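Methyltransferase (Streptomyces avermitilis, PDB 3GIW) is of unknown function but is probably an S-adenosylmethionine-dependent methyltransferase with a Rossmann fold. Local coordinates at residues L83-G88 / I167-F172; V111-I116 / E137-D142; S145-P150 / R184-P189. One frame throughout, in Å; residues are numbered along the deposited sequence.

Contact 1 (L83-G88 / I167-F172); sequences LDIGTG and IAIVHF
I169 lays its side chain against G86 and the carbonyl of I85 where two neighbouring strands of the Rossmann fold, 81-85 and 163-167, run out into loops. The sequence DIGTG at the end of the first strand fits the glycine-rich loop of Rossmann-fold methyltransferases, and the contact illustrates how such a loop is lined from the loop that follows the adjoining strand. I169 is modelled in two conformations; in the one described here CG1 stands anti to the backbone N (chi1 175°), which carries CD1 out to G86 CA at 3.6 Å, a contact less certain for the other conformer. The other branch, CG2, lies 3.6 Å from I85 O, while the side chain of I85 meets this neighbour only loosely. G86 has a positive phi and takes a turn in which a CB would jam against the preceding carbonyl oxygen, so the backbone alone calls for glycine. I167 buries about as much surface as G86, yet it contributes mainly through its backbone. As the strands part, a single water fills in for the direct pairing that I85 and T165 make further back: it accepts from I167 N at 2.9 Å and is hydrogen-bonded to I85 O and to D84 OD1. D84 OD1 is also bonded to T165 OG1. The side chain of M140, modelled as selenomethionine and a residue of the S-adenosyl-L-homocysteine site, packs on both I85 and I169. Within the loop, T87 OG1 donates to D84 OD2 across 2.9 Å, arriving from above the carboxylate plane, 43° out of it.

Contact 2 (V111-I116 / E137-D142); sequences VDNDPI and EADMLD. With GOL (glycerol), chain C.
The cofactor end of a Rossmann-fold methyltransferase is built where D112 and E137 pair as parallel neighbours, at the C-terminal ends of strands 107-112 and 132-137. The site binds S-adenosyl-L-homocysteine through D112, D139 and the selenomethionine M140, among others; here a glycerol, probably from the crystallisation liquor, sits among these residues and probably marks part of the pocket. A138 N donates to D112 O at 3.0 Å, from above the carbonyl plane, and E137 CA adds a CH···O contact to the same oxygen. Beyond this bridge the chains diverge and the glycerol spans them. Its O3 is gripped by N113, which donates from its backbone N and accepts through OD1; its O1 donates to A138 O at 2.8 Å. M140 N donates to the glycerol O2 in a nearly straight bond (2.9 Å, 175°). That hydroxyl in turn donates weakly to D139 OD1. D139 and N113 cross obliquely, carboxylate and amide planes 79° apart, with OD2 of D139 3.6 Å from ND2 of N113. D139 OD1 also accepts from L141 N at 3.1 Å, closing an Asx turn. An alanine here would remove that acceptor, and is likely to leave L141 N without its mate and the turn that presents M140 N less firmly fixed. D112 makes a matching Asx turn, its OD1 taking D114 N with the anti lone pair, while OD2 is bonded to G88 N. E137, its chain extended beyond CG, sends OE2 to R16 in a salt bridge and, through a water, to D114 O. D114 caps helix 115-119 and pairs with R26 from helix 24-31, whereas V111 and A138 lie against I146 of helix 143-147 and V111 also reaches strand 81-85.

Contact 3 (S145-P150 / R184-P189); sequences SILDAP and RRLLEP
The guanidinium of R185 has CD1 of L147 obliquely against it, 3.5 Å from NH1, and CD of P189 at its edge, in the plane. L147, on helix 143-147, is the centre of this packing: it reaches across to helix 179-187 and its sequel and touches three residues there. Its CG lies 4.1 Å from CD2 of L186, the two leucines passing at a slant, while CD1 and CD2 both come to 3.9 Å from CG of P189. The reach comes from chi1 of -61°, which sets CG of L147 anti to its own carbonyl carbon and beside the backbone N, with its methyls facing P189. L186 answers with CD2, which also meets CD1 of I146 at 4.4 Å. R185 arrives differently. Its chain is bent at chi2 (58°), bringing a long polar side chain round until its head lies beside L147 on the solvent-exposed margin. These two helices follow strands 132-137 and 163-167, and P143, at the start of the first helix, touches both R185 and L186, extending the same interface. The chemistry is almost wholly that of aliphatic carbon: the segments exchange neither hydrogen bonds nor salt bridges, and L186 O is even buried with no polar partner in the model. Such an interface is held by shape and by the exclusion of water, with the one charged group kept to the outside.

How the contacts relate
Contacts 1 and 2 sit at the strand ends of the one sheet; contact 2 holds residues of the cofactor site and contact 1 lies beside it, the two being tied by a bond from G86 N to V111 O. Contact 1 lies near the centre of the chain and combines isoleucine packing on a glycine turn with a bridging water, whereas contact 2, further out, is rich in carboxylates and backbone donors. Contact 3, the most peripheral by position yet well buried, joins helices by apolar packing. Besides meeting each other, I146 and L186 pack on I85 of contact 1, and I146 on L83. Polar chemistry thus gathers where the strands end, and aliphatic chemistry where helices cover the sheet.

Contact 1 (L83-G88 / I167-F172)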
loop_
_atom_site.group_PDB
_atom_site.type_symbol
_atom_site.label_atom_id
_atom_site.label_comp_id
_atom_site.label_asym_id
_atom_site.label_seq_id
_atom_site.Cartn_x
_atom_site.Cartn_y
_atom_site.Cartn_z
ATOM N N LEU A 83 -1.946 -1.999 10.789
ATOM C CA LEU A 83 -0.798 -2.777 10.394
ATOM C C LEU A 83 -0.592 -2.571 8.885
ATOM O O LEU A 83 -1.374 -3.062 8.080
ATOM C CB LEU A 83 -1.017 -4.254 10.720
ATOM C CG LEU A 83 0.116 -5.205 10.339
ATOM C CD1 LEU A 83 1.500 -4.778 10.815
ATOM C CD2 LEU A 83 -0.183 -6.654 10.828
ATOM N N ASP A 84 0.478 -1.851 8.536
ATOM C CA ASP A 84 0.733 -1.430 7.161
ATOM C C ASP A 84 1.864 -2.248 6.571
ATOM O O ASP A 84 3.026 -2.183 7.023
ATOM C CB ASP A 84 1.115 0.042 7.151
ATOM C CG ASP A 84 1.231 0.633 5.739
ATOM O OD1 ASP A 84 0.369 0.362 4.875
ATOM O OD2 ASP A 84 2.182 1.438 5.512
ATOM N N ILE A 85 1.543 -3.049 5.559
ATOM C CA ILE A 85 2.470 -3.998 4.967
ATOM C C ILE A 85 2.977 -3.433 3.638
ATOM O O ILE A 85 2.194 -3.237 2.714
ATOM C CB ILE A 85 1.792 -5.380 4.714
ATOM C CG1 ILE A 85 1.131 -5.886 5.998
ATOM C CG2 ILE A 85 2.807 -6.380 4.088
ATOM C CD1 ILE A 85 2.051 -6.114 7.120
ATOM N N GLY A 86 4.271 -3.158 3.538
ATOM C CA GLY A 86 4.823 -2.508 2.338
ATOM C C GLY A 86 4.694 -0.991 2.397
ATOM O O GLY A 86 4.172 -0.345 1.495
ATOM N N THR A 87 5.179 -0.413 3.491
ATOM C CA THR A 87 5.031 1.011 3.771
ATOM C C THR A 87 5.665 1.951 2.706
ATOM O O THR A 87 5.094 3.023 2.378
ATOM C CB THR A 87 5.622 1.316 5.152
ATOM O OG1 THR A 87 4.850 0.596 6.129
ATOM C CG2 THR A 87 5.620 2.871 5.469
ATOM N N GLY A 88 6.806 1.564 2.198
ATOM C CA GLY A 88 7.507 2.383 1.215
ATOM C C GLY A 88 8.200 3.572 1.876
ATOM O O GLY A 88 8.324 3.654 3.100
ATOM N N ILE A 167 -1.062 -1.833 0.504
ATOM C CA ILE A 167 -1.258 -0.806 -0.516
ATOM C C ILE A 167 -0.032 -0.694 -1.424
ATOM O O ILE A 167 1.107 -0.581 -0.980
ATOM C CB ILE A 167 -1.579 0.526 0.179
ATOM C CG1 ILE A 167 -2.889 0.373 0.980
ATOM C CG2 ILE A 167 -1.667 1.652 -0.882
ATOM C CD1 ILE A 167 -3.327 1.560 1.831
ATOM N N ALA A 168 -0.283 -0.823 -2.729
ATOM C CA ALA A 168 0.762 -0.642 -3.740
ATOM C C ALA A 168 1.918 -1.633 -3.554
ATOM O O ALA A 168 3.096 -1.292 -3.724
ATOM C CB ALA A 168 1.258 0.838 -3.764
ATOM N N ILE A 169 1.590 -2.876 -3.186
ATOM C CA ILE A 169 2.612 -3.916 -2.965
ATOM C C ILE A 169 2.286 -5.285 -3.583
ATOM O O ILE A 169 3.179 -5.999 -4.050
ATOM C CB ILE A 169 2.905 -4.106 -1.445
ATOM C CG1 ILE A 169 3.873 -5.283 -1.237
ATOM C CG2 ILE A 169 1.640 -4.353 -0.670
ATOM C CD1 ILE A 169 4.548 -5.289 0.108
ATOM N N VAL A 170 1.017 -5.672 -3.604
ATOM C CA VAL A 170 0.681 -7.041 -3.885
ATOM C C VAL A 170 1.026 -7.493 -5.319
ATOM O O VAL A 170 1.256 -8.706 -5.600
ATOM C CB VAL A 170 -0.804 -7.327 -3.488
ATOM C CG1 VAL A 170 -1.778 -6.951 -4.606
ATOM C CG2 VAL A 170 -0.929 -8.801 -3.090
ATOM N N HIS A 171 1.067 -6.549 -6.247
ATOM C CA HIS A 171 1.413 -6.887 -7.639
ATOM C C HIS A 171 2.889 -7.282 -7.790
ATOM O O HIS A 171 3.284 -7.792 -8.836
ATOM C CB HIS A 171 1.050 -5.744 -8.587
ATOM C CG HIS A 171 1.122 -4.402 -7.947
ATOM N ND1 HIS A 171 0.034 -3.787 -7.374
ATOM C CD2 HIS A 171 2.186 -3.616 -7.672
ATOM C CE1 HIS A 171 0.409 -2.627 -6.865
ATOM N NE2 HIS A 171 1.715 -2.502 -7.027
ATOM N N PHE A 172 3.693 -7.074 -6.746
ATOM C CA PHE A 172 5.061 -7.575 -6.720
ATOM C C PHE A 172 5.217 -9.001 -6.149
ATOM O O PHE A 172 6.314 -9.564 -6.139
ATOM C CB PHE A 172 6.008 -6.593 -6.002
ATOM C CG PHE A 172 6.118 -5.265 -6.686
ATOM C CD1 PHE A 172 6.740 -5.176 -7.946
ATOM C CD2 PHE A 172 5.608 -4.127 -6.083
ATOM C CE1 PHE A 172 6.841 -3.946 -8.590
ATOM C CE2 PHE A 172 5.693 -2.880 -6.736
ATOM C CZ PHE A 172 6.316 -2.809 -7.967
HETATM O O HOH W 1 0.886 -0.838 2.360
#

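Contact 2 (V111-I116 / E137-D142)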
loop_
_atom_site.group_PDB
_atom_site.type_symbol
_atom_site.label_atom_id
_atom_site.label_comp_id
_atom_site.label_asym_id
_atom_site.label_seq_id
_atom_site.Cartn_x
_atom_site.Cartn_y
_atom_site.Cartn_z
ATOM N N VAL A 111 5.759 -1.787 8.091
ATOM C CA VAL A 111 6.575 -2.920 7.699
ATOM C C VAL A 111 7.070 -2.740 6.267
ATOM O O VAL A 111 6.314 -2.401 5.375
ATOM C CB VAL A 111 5.748 -4.236 7.755
ATOM C CG1 VAL A 111 6.623 -5.439 7.434
ATOM C CG2 VAL A 111 5.047 -4.384 9.131
ATOM N N ASP A 112 8.367 -2.916 6.029
ATOM C CA ASP A 112 8.892 -2.970 4.660
ATOM C C ASP A 112 10.132 -3.857 4.630
ATOM O O ASP A 112 10.693 -4.182 5.687
ATOM C CB ASP A 112 9.222 -1.550 4.096
ATOM C CG ASP A 112 9.110 -1.453 2.570
ATOM O OD1 ASP A 112 10.033 -1.841 1.834
ATOM O OD2 ASP A 112 8.095 -0.944 2.067
ATOM N N ASN A 113 10.504 -4.283 3.419
ATOM C CA ASN A 113 11.732 -5.043 3.258
ATOM C C ASN A 113 12.848 -4.300 2.499
ATOM O O ASN A 113 13.935 -4.841 2.372
ATOM C CB ASN A 113 11.468 -6.437 2.664
ATOM C CG ASN A 113 11.038 -6.411 1.245
ATOM O OD1 ASN A 113 10.740 -5.370 0.671
ATOM N ND2 ASN A 113 10.964 -7.603 0.643
ATOM N N ASP A 114 12.597 -3.086 2.013
ATOM C CA ASP A 114 13.647 -2.295 1.363
ATOM C C ASP A 114 14.500 -1.657 2.460
ATOM O O ASP A 114 13.972 -0.882 3.244
ATOM C CB ASP A 114 13.021 -1.244 0.458
ATOM C CG ASP A 114 14.048 -0.438 -0.313
ATOM O OD1 ASP A 114 15.169 -0.341 0.217
ATOM O OD2 ASP A 114 13.716 0.064 -1.416
ATOM N N PRO A 115 15.808 -1.993 2.541
ATOM C CA PRO A 115 16.668 -1.393 3.569
ATOM C C PRO A 115 16.656 0.156 3.656
ATOM O O PRO A 115 16.955 0.690 4.726
ATOM C CB PRO A 115 18.061 -1.900 3.195
ATOM C CG PRO A 115 17.796 -3.155 2.455
ATOM C CD PRO A 115 16.559 -2.954 1.710
ATOM N N ILE A 116 16.341 0.881 2.576
ATOM C CA ILE A 116 16.300 2.355 2.661
ATOM C C ILE A 116 15.203 2.841 3.636
ATOM O O ILE A 116 15.320 3.887 4.299
ATOM C CB ILE A 116 16.097 2.994 1.270
ATOM C CG1 ILE A 116 16.559 4.459 1.283
ATOM C CG2 ILE A 116 14.619 2.890 0.778
ATOM C CD1 ILE A 116 16.545 5.130 -0.104
ATOM N N GLU A 137 11.388 -4.235 9.864
ATOM C CA GLU A 137 11.904 -4.675 8.580
ATOM C C GLU A 137 11.635 -6.168 8.436
ATOM O O GLU A 137 12.207 -6.972 9.160
ATOM C CB GLU A 137 13.408 -4.394 8.462
ATOM C CG GLU A 137 13.965 -4.617 7.089
ATOM C CD GLU A 137 15.445 -4.298 7.033
ATOM O OE1 GLU A 137 16.261 -5.127 7.510
ATOM O OE2 GLU A 137 15.792 -3.205 6.552
ATOM N N ALA A 138 10.767 -6.526 7.486
ATOM C CA ALA A 138 10.323 -7.924 7.308
ATOM C C ALA A 138 9.713 -8.106 5.941
ATOM O O ALA A 138 9.289 -7.138 5.292
ATOM C CB ALA A 138 9.341 -8.325 8.409
ATOM N N ASP A 139 9.650 -9.379 5.534
ATOM C CA ASP A 139 9.096 -9.786 4.248
ATOM C C ASP A 139 7.740 -10.456 4.461
ATOM O O ASP A 139 7.620 -11.398 5.274
ATOM C CB ASP A 139 10.047 -10.791 3.600
ATOM C CG ASP A 139 9.815 -10.937 2.110
ATOM O OD1 ASP A 139 8.652 -10.898 1.660
ATOM O OD2 ASP A 139 10.829 -11.084 1.383
HETATM N N MSE A 140 6.731 -9.971 3.738
HETATM C CA MSE A 140 5.368 -10.501 3.879
HETATM C C MSE A 140 5.255 -11.989 3.506
HETATM O O MSE A 140 4.291 -12.648 3.874
HETATM C CB MSE A 140 4.357 -9.662 3.091
HETATM C CG MSE A 140 4.509 -9.717 1.585
HETATM SE SE MSE A 140 3.476 -8.355 0.646
HETATM C CE MSE A 140 2.101 -8.721 0.749
ATOM N N LEU A 141 6.262 -12.518 2.820
ATOM C CA LEU A 141 6.339 -13.966 2.577
ATOM C C LEU A 141 6.495 -14.814 3.854
ATOM O O LEU A 141 6.280 -16.031 3.827
ATOM C CB LEU A 141 7.472 -14.265 1.597
ATOM C CG LEU A 141 7.269 -13.639 0.215
ATOM C CD1 LEU A 141 8.435 -13.894 -0.715
ATOM C CD2 LEU A 141 5.976 -14.144 -0.406
ATOM N N ASP A 142 6.869 -14.179 4.965
ATOM C CA ASP A 142 6.960 -14.835 6.252
ATOM C C ASP A 142 6.067 -14.092 7.238
ATOM O O ASP A 142 6.539 -13.313 8.052
ATOM C CB ASP A 142 8.415 -14.843 6.730
ATOM C CG ASP A 142 8.620 -15.621 8.029
ATOM O OD1 ASP A 142 7.654 -16.187 8.601
ATOM O OD2 ASP A 142 9.774 -15.645 8.491
HETATM C C1 GOL C . 6.560 -6.120 3.385
HETATM O O1 GOL C . 6.588 -7.043 4.448
HETATM C C2 GOL C . 7.617 -6.503 2.382
HETATM O O2 GOL C . 7.404 -7.807 1.883
HETATM C C3 GOL C . 7.590 -5.566 1.193
HETATM O O3 GOL C . 8.114 -4.330 1.546
HETATM O O HOH W 2 13.928 -1.456 5.958
#

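Contact 3 (S145-P150 / R184-P189)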
loop_
_atom_site.group_PDB
_atom_site.type_symbol
_atom_site.label_atom_id
_atom_site.label_comp_id
_atom_site.label_asym_id
_atom_site.label_seq_id
_atom_site.Cartn_x
_atom_site.Cartn_y
_atom_site.Cartn_z
ATOM N N SER A 145 7.239 -13.695 11.094
ATOM C CA SER A 145 8.224 -12.632 11.346
ATOM C C SER A 145 7.579 -11.255 11.600
ATOM O O SER A 145 8.178 -10.403 12.256
ATOM C CB SER A 145 9.219 -12.526 10.173
ATOM O OG SER A 145 8.627 -12.020 9.000
ATOM N N ILE A 146 6.384 -11.040 11.039
ATOM C CA ILE A 146 5.626 -9.841 11.260
ATOM C C ILE A 146 4.795 -10.011 12.514
ATOM O O ILE A 146 4.900 -9.224 13.429
ATOM C CB ILE A 146 4.744 -9.505 10.018
ATOM C CG1 ILE A 146 5.656 -9.270 8.790
ATOM C CG2 ILE A 146 3.833 -8.344 10.306
ATOM C CD1 ILE A 146 4.966 -9.082 7.443
ATOM N N LEU A 147 3.962 -11.061 12.553
ATOM C CA LEU A 147 2.940 -11.194 13.609
ATOM C C LEU A 147 3.531 -11.441 15.019
ATOM O O LEU A 147 2.951 -11.017 16.029
ATOM C CB LEU A 147 1.941 -12.306 13.237
ATOM C CG LEU A 147 1.138 -12.093 11.945
ATOM C CD1 LEU A 147 0.364 -13.349 11.511
ATOM C CD2 LEU A 147 0.233 -10.928 12.152
ATOM N N ASP A 148 4.686 -12.075 15.076
ATOM C CA ASP A 148 5.393 -12.307 16.353
ATOM C C ASP A 148 6.515 -11.309 16.656
ATOM O O ASP A 148 7.263 -11.490 17.636
ATOM C CB ASP A 148 5.988 -13.709 16.379
ATOM C CG ASP A 148 4.937 -14.771 16.363
ATOM O OD1 ASP A 148 3.826 -14.502 16.890
ATOM O OD2 ASP A 148 5.234 -15.853 15.813
ATOM N N ALA A 149 6.652 -10.275 15.819
ATOM C CA ALA A 149 7.679 -9.257 16.035
ATOM C C ALA A 149 7.405 -8.542 17.347
ATOM O O ALA A 149 6.294 -8.099 17.602
ATOM C CB ALA A 149 7.702 -8.235 14.875
ATOM N N PRO A 150 8.421 -8.412 18.206
ATOM C CA PRO A 150 8.174 -7.750 19.484
ATOM C C PRO A 150 7.720 -6.291 19.312
ATOM O O PRO A 150 6.939 -5.788 20.135
ATOM C CB PRO A 150 9.524 -7.856 20.213
ATOM C CG PRO A 150 10.511 -8.198 19.157
ATOM C CD PRO A 150 9.810 -8.876 18.057
ATOM N N ARG A 184 -4.403 -13.342 3.514
ATOM C CA ARG A 184 -5.408 -13.889 4.400
ATOM C C ARG A 184 -4.755 -14.508 5.648
ATOM O O ARG A 184 -5.382 -14.547 6.701
ATOM C CB ARG A 184 -6.377 -14.786 3.623
ATOM C CG ARG A 184 -7.108 -13.908 2.529
ATOM C CD ARG A 184 -7.950 -12.735 3.134
ATOM N NE ARG A 184 -9.057 -13.343 3.888
ATOM C CZ ARG A 184 -10.282 -13.533 3.425
ATOM N NH1 ARG A 184 -10.626 -13.076 2.241
ATOM N NH2 ARG A 184 -11.184 -14.156 4.186
ATOM N N ARG A 185 -3.516 -14.972 5.569
ATOM C CA ARG A 185 -2.785 -15.430 6.761
ATOM C C ARG A 185 -2.490 -14.278 7.731
ATOM O O ARG A 185 -2.579 -14.440 8.945
ATOM C CB ARG A 185 -1.482 -16.112 6.356
ATOM C CG ARG A 185 -0.619 -16.606 7.484
ATOM C CD ARG A 185 -1.369 -17.628 8.388
ATOM N NE ARG A 185 -0.564 -17.971 9.559
ATOM C CZ ARG A 185 -0.599 -17.323 10.723
ATOM N NH1 ARG A 185 -1.428 -16.324 10.906
ATOM N NH2 ARG A 185 0.195 -17.701 11.734
ATOM N N LEU A 186 -2.167 -13.108 7.204
ATOM C CA LEU A 186 -2.026 -11.919 8.044
ATOM C C LEU A 186 -3.323 -11.448 8.683
ATOM O O LEU A 186 -3.304 -10.880 9.794
ATOM C CB LEU A 186 -1.398 -10.751 7.255
ATOM C CG LEU A 186 0.040 -10.993 6.804
ATOM C CD1 LEU A 186 0.462 -9.999 5.698
ATOM C CD2 LEU A 186 0.974 -10.925 7.999
ATOM N N LEU A 187 -4.443 -11.674 8.014
ATOM C CA LEU A 187 -5.742 -11.248 8.538
ATOM C C LEU A 187 -6.259 -12.216 9.631
ATOM O O LEU A 187 -7.063 -11.833 10.481
ATOM C CB LEU A 187 -6.755 -11.135 7.380
ATOM C CG LEU A 187 -8.128 -10.470 7.667
ATOM C CD1 LEU A 187 -8.021 -9.034 8.175
ATOM C CD2 LEU A 187 -8.985 -10.488 6.393
ATOM N N GLU A 188 -5.828 -13.479 9.592
ATOM C CA GLU A 188 -6.315 -14.525 10.505
ATOM C C GLU A 188 -6.362 -14.094 11.970
ATOM O O GLU A 188 -7.411 -14.250 12.611
ATOM C CB GLU A 188 -5.458 -15.791 10.365
ATOM C CG GLU A 188 -5.748 -16.610 9.150
ATOM C CD GLU A 188 -7.052 -17.371 9.235
ATOM O OE1 GLU A 188 -7.675 -17.374 10.330
ATOM O OE2 GLU A 188 -7.444 -17.968 8.194
ATOM N N PRO A 189 -5.233 -13.598 12.522
ATOM C CA PRO A 189 -5.226 -13.260 13.978
ATOM C C PRO A 189 -5.972 -11.990 14.373
ATOM O O PRO A 189 -6.062 -11.664 15.571
ATOM C CB PRO A 189 -3.738 -13.096 14.287
ATOM C CG PRO A 189 -3.135 -12.659 13.020
ATOM C CD PRO A 189 -3.885 -13.423 11.950
#